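Long-range contact in conserved hypothetical exported protein (PDB 4JJA), which has no established function but may act as an exo-beta-N-acetylmuramidase that trims peptidoglycan: residues 256-267 / 279-288. Sequence-based numbering, arbitrary orientation. Where two conformers were deposited one is given.
Sequences HPNMTGYNYNFT and QLNKLCHGVN
Phe266 and Cys284 face each other as an antiparallel hydrogen-bonded pair: Cys284 N gives to Phe266 O at 2.8 Å, and Phe266 N returns a bond to Cys284 O. Two residues along, Gly286 N donates to Tyr264 O. On the other edge of the same strand, His256 and His285 exchange two backbone bonds, and His256 O also takes Met259 N, closing a type I turn; His285 N and Met259 N come to it from the two sides of the carbonyl plane. Strand 284-288 is therefore the middle one of a small three-stranded antiparallel sheet in the C-terminal NamZ region, between 253-256 and 265-266. A water 2.8 Å from His285 ND1, lying in the ring plane, ties that imidazole to Tyr262 O and Asn265 ND2.

Turning to the packing, Phe266 has its CG wedged between backbone N and carbonyl carbon (chi1 61°), which lays the ring back over its neighbour: Cys284 CB sits over one face, 3.7 Å from the centroid, with SG oblique to it. Asn288 CB stands almost exactly above the centre of the Tyr264 ring, 3.6 Å from its centroid. Tyr262 is pressed off-centre on Gly286 CA and touches Val287 CG2 through CE1 at 3.7 Å, while its hydroxyl bonds Asp309 of helix 305-314. Farther out, Pro257 CG lies 3.4 Å from Gln279 OE1, the amide nitrogen of Gln279 being held by Pro240 O.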
loop_
_atom_site.group_PDB
_atom_site.type_symbol
_atom_site.label_atom_id
_atom_site.label_comp_id
_atom_site.label_asym_id
_atom_site.label_seq_id
_atom_site.Cartn_x
_atom_site.Cartn_y
_atom_site.Cartn_z
ATOM N N HIS A 256 -19.553 -2.405 -15.781
ATOM C CA HIS A 256 -19.045 -3.019 -16.997
ATOM C C HIS A 256 -20.086 -2.818 -18.090
ATOM O O HIS A 256 -21.288 -2.773 -17.801
ATOM C CB HIS A 256 -18.836 -4.525 -16.721
ATOM C CG HIS A 256 -18.197 -5.282 -17.829
ATOM N ND1 HIS A 256 -18.913 -5.707 -18.928
ATOM C CD2 HIS A 256 -16.899 -5.586 -18.055
ATOM C CE1 HIS A 256 -18.079 -6.275 -19.771
ATOM N NE2 HIS A 256 -16.850 -6.223 -19.274
ATOM N N PRO A 257 -19.637 -2.696 -19.351
ATOM C CA PRO A 257 -20.649 -2.483 -20.419
ATOM C C PRO A 257 -21.695 -3.576 -20.602
ATOM O O PRO A 257 -22.747 -3.305 -21.153
ATOM C CB PRO A 257 -19.829 -2.342 -21.671
ATOM C CG PRO A 257 -18.437 -2.439 -21.299
ATOM C CD PRO A 257 -18.267 -2.616 -19.850
ATOM N N ASN A 258 -21.371 -4.791 -20.158
ATOM C CA ASN A 258 -22.237 -5.946 -20.313
ATOM C C ASN A 258 -23.129 -6.169 -19.087
ATOM O O ASN A 258 -24.068 -6.935 -19.167
ATOM C CB ASN A 258 -21.425 -7.207 -20.677
ATOM C CG ASN A 258 -20.809 -7.125 -22.084
ATOM O OD1 ASN A 258 -19.852 -6.325 -22.337
ATOM N ND2 ASN A 258 -21.379 -7.858 -23.021
HETATM N N MSE A 259 -22.859 -5.489 -17.963
HETATM C CA MSE A 259 -23.648 -5.659 -16.762
HETATM C C MSE A 259 -25.015 -5.081 -16.994
HETATM O O MSE A 259 -25.199 -4.090 -17.720
HETATM C CB MSE A 259 -22.937 -5.025 -15.560
HETATM C CG MSE A 259 -21.930 -6.022 -14.944
HETATM SE SE MSE A 259 -20.741 -5.326 -13.602
HETATM C CE MSE A 259 -22.003 -4.728 -12.360
ATOM N N THR A 260 -26.005 -5.715 -16.380
ATOM C CA THR A 260 -27.373 -5.537 -16.866
ATOM C C THR A 260 -28.294 -5.446 -15.662
ATOM O O THR A 260 -28.173 -6.189 -14.688
ATOM C CB THR A 260 -27.777 -6.777 -17.815
ATOM O OG1 THR A 260 -26.944 -6.812 -19.012
ATOM C CG2 THR A 260 -29.265 -6.775 -18.230
ATOM N N GLY A 261 -29.194 -4.465 -15.691
ATOM C CA GLY A 261 -30.128 -4.291 -14.596
ATOM C C GLY A 261 -29.790 -3.306 -13.486
ATOM O O GLY A 261 -30.362 -3.345 -12.383
ATOM N N TYR A 262 -28.878 -2.400 -13.799
ATOM C CA TYR A 262 -28.340 -1.469 -12.805
ATOM C C TYR A 262 -28.833 -0.020 -13.013
ATOM O O TYR A 262 -28.985 0.386 -14.169
ATOM C CB TYR A 262 -26.816 -1.502 -12.884
ATOM C CG TYR A 262 -26.254 -2.780 -12.357
ATOM C CD1 TYR A 262 -26.025 -2.966 -10.987
ATOM C CD2 TYR A 262 -26.023 -3.852 -13.229
ATOM C CE1 TYR A 262 -25.505 -4.193 -10.501
ATOM C CE2 TYR A 262 -25.504 -5.036 -12.753
ATOM C CZ TYR A 262 -25.280 -5.221 -11.380
ATOM O OH TYR A 262 -24.785 -6.433 -10.927
ATOM N N ASN A 263 -28.939 0.666 -11.849
ATOM C CA ASN A 263 -29.429 2.048 -11.576
ATOM C C ASN A 263 -28.326 3.135 -11.501
ATOM O O ASN A 263 -28.519 4.211 -10.909
ATOM C CB ASN A 263 -30.140 2.086 -10.209
ATOM C CG ASN A 263 -31.552 1.503 -10.247
ATOM O OD1 ASN A 263 -32.196 1.442 -11.293
ATOM N ND2 ASN A 263 -32.019 1.068 -9.106
ATOM N N TYR A 264 -27.144 2.795 -11.975
ATOM C CA TYR A 264 -26.021 3.697 -12.111
ATOM C C TYR A 264 -25.209 3.314 -13.332
ATOM O O TYR A 264 -25.074 2.143 -13.641
ATOM C CB TYR A 264 -25.169 3.653 -10.841
ATOM C CG TYR A 264 -23.919 4.486 -10.893
ATOM C CD1 TYR A 264 -23.989 5.880 -10.870
ATOM C CD2 TYR A 264 -22.683 3.897 -10.926
ATOM C CE1 TYR A 264 -22.829 6.662 -10.944
ATOM C CE2 TYR A 264 -21.527 4.638 -10.967
ATOM C CZ TYR A 264 -21.598 6.005 -11.001
ATOM O OH TYR A 264 -20.466 6.747 -11.108
ATOM N N ASN A 265 -24.631 4.308 -13.979
ATOM C CA ASN A 265 -23.716 4.091 -15.061
ATOM C C ASN A 265 -22.671 5.176 -15.097
ATOM O O ASN A 265 -22.833 6.239 -14.484
ATOM C CB ASN A 265 -24.437 3.922 -16.387
ATOM C CG ASN A 265 -25.261 5.087 -16.767
ATOM O OD1 ASN A 265 -24.754 6.186 -17.033
ATOM N ND2 ASN A 265 -26.556 4.836 -16.873
ATOM N N PHE A 266 -21.565 4.876 -15.743
ATOM C CA PHE A 266 -20.431 5.769 -15.898
ATOM C C PHE A 266 -19.663 5.412 -17.124
ATOM O O PHE A 266 -19.730 4.297 -17.586
ATOM C CB PHE A 266 -19.527 5.732 -14.657
ATOM C CG PHE A 266 -18.937 4.393 -14.358
ATOM C CD1 PHE A 266 -19.622 3.482 -13.571
ATOM C CD2 PHE A 266 -17.690 4.029 -14.844
ATOM C CE1 PHE A 266 -19.052 2.234 -13.300
ATOM C CE2 PHE A 266 -17.141 2.771 -14.525
ATOM C CZ PHE A 266 -17.824 1.877 -13.760
ATOM N N THR A 267 -18.872 6.339 -17.634
ATOM C CA THR A 267 -18.039 6.081 -18.778
ATOM C C THR A 267 -16.624 6.521 -18.483
ATOM O O THR A 267 -16.324 7.716 -18.392
ATOM C CB THR A 267 -18.554 6.849 -20.038
ATOM O OG1 THR A 267 -19.931 6.489 -20.272
ATOM C CG2 THR A 267 -17.675 6.559 -21.254
ATOM N N GLN A 279 -12.187 -0.278 -20.026
ATOM C CA GLN A 279 -13.463 0.119 -20.548
ATOM C C GLN A 279 -13.509 1.587 -20.995
ATOM O O GLN A 279 -14.558 2.228 -20.954
ATOM C CB GLN A 279 -14.625 -0.226 -19.588
ATOM C CG GLN A 279 -14.600 -1.663 -19.021
ATOM C CD GLN A 279 -14.690 -2.738 -20.051
ATOM O OE1 GLN A 279 -15.023 -2.512 -21.193
ATOM N NE2 GLN A 279 -14.333 -3.961 -19.645
ATOM N N LEU A 280 -12.363 2.094 -21.438
ATOM C CA LEU A 280 -12.228 3.438 -21.948
ATOM C C LEU A 280 -13.322 3.737 -22.951
ATOM O O LEU A 280 -13.471 3.010 -23.942
ATOM C CB LEU A 280 -10.864 3.645 -22.596
ATOM C CG LEU A 280 -10.657 4.950 -23.336
ATOM C CD1 LEU A 280 -10.871 6.194 -22.418
ATOM C CD2 LEU A 280 -9.275 4.973 -23.978
ATOM N N ASN A 281 -14.057 4.821 -22.730
ATOM C CA ASN A 281 -15.094 5.323 -23.612
ATOM C C ASN A 281 -16.297 4.393 -23.803
ATOM O O ASN A 281 -17.114 4.606 -24.691
ATOM C CB ASN A 281 -14.526 5.796 -24.949
ATOM C CG ASN A 281 -13.596 7.010 -24.807
ATOM O OD1 ASN A 281 -13.812 7.890 -23.969
ATOM N ND2 ASN A 281 -12.546 7.061 -25.617
ATOM N N LYS A 282 -16.445 3.415 -22.923
ATOM C CA LYS A 282 -17.611 2.531 -22.862
ATOM C C LYS A 282 -18.536 2.890 -21.744
ATOM O O LYS A 282 -18.076 3.119 -20.637
ATOM C CB LYS A 282 -17.173 1.077 -22.528
ATOM C CG LYS A 282 -16.117 0.527 -23.330
ATOM C CD LYS A 282 -16.611 0.151 -24.669
ATOM C CE LYS A 282 -15.658 -0.902 -25.262
ATOM N NZ LYS A 282 -16.357 -1.392 -26.466
ATOM N N LEU A 283 -19.830 2.813 -21.994
ATOM C CA LEU A 283 -20.825 3.016 -21.002
ATOM C C LEU A 283 -20.850 1.767 -20.129
ATOM O O LEU A 283 -21.149 0.653 -20.591
ATOM C CB LEU A 283 -22.225 3.273 -21.599
ATOM C CG LEU A 283 -23.310 3.557 -20.572
ATOM C CD1 LEU A 283 -23.018 4.837 -19.797
ATOM C CD2 LEU A 283 -24.684 3.576 -21.286
ATOM N N CYS A 284 -20.471 1.929 -18.869
ATOM C CA CYS A 284 -20.437 0.880 -17.861
ATOM C C CYS A 284 -21.636 0.980 -16.949
ATOM O O CYS A 284 -21.973 2.065 -16.458
ATOM C CB CYS A 284 -19.162 0.999 -17.035
ATOM S SG CYS A 284 -17.658 0.701 -17.977
ATOM N N HIS A 285 -22.297 -0.125 -16.722
ATOM C CA HIS A 285 -23.444 -0.204 -15.847
ATOM C C HIS A 285 -23.006 -0.860 -14.546
ATOM O O HIS A 285 -22.269 -1.843 -14.585
ATOM C CB HIS A 285 -24.511 -1.036 -16.514
ATOM C CG HIS A 285 -24.926 -0.473 -17.833
ATOM N ND1 HIS A 285 -25.731 0.634 -17.966
ATOM C CD2 HIS A 285 -24.570 -0.831 -19.090
ATOM C CE1 HIS A 285 -25.888 0.904 -19.248
ATOM N NE2 HIS A 285 -25.187 0.052 -19.959
ATOM N N GLY A 286 -23.483 -0.348 -13.415
ATOM C CA GLY A 286 -23.081 -0.900 -12.162
ATOM C C GLY A 286 -23.576 -0.181 -10.939
ATOM O O GLY A 286 -24.736 0.215 -10.890
ATOM N N VAL A 287 -22.677 0.014 -9.975
ATOM C CA VAL A 287 -23.017 0.412 -8.617
ATOM C C VAL A 287 -22.137 1.545 -8.166
ATOM O O VAL A 287 -20.937 1.542 -8.409
ATOM C CB VAL A 287 -22.886 -0.774 -7.654
ATOM C CG1 VAL A 287 -23.188 -0.396 -6.243
ATOM C CG2 VAL A 287 -23.807 -1.899 -8.070
ATOM N N ASN A 288 -22.753 2.564 -7.568
ATOM C CA ASN A 288 -22.031 3.704 -6.991
ATOM C C ASN A 288 -21.950 3.496 -5.473
ATOM O O ASN A 288 -22.978 3.488 -4.817
ATOM C CB ASN A 288 -22.797 5.003 -7.350
ATOM C CG ASN A 288 -22.114 6.265 -6.888
ATOM O OD1 ASN A 288 -21.143 6.234 -6.177
ATOM N ND2 ASN A 288 -22.715 7.414 -7.237
HETATM O O HOH W 1 -22.763 -0.458 -22.465
HETATM O O HOH W 2 -27.432 1.876 -16.164
HETATM O O HOH W 3 -26.867 0.776 -9.358
#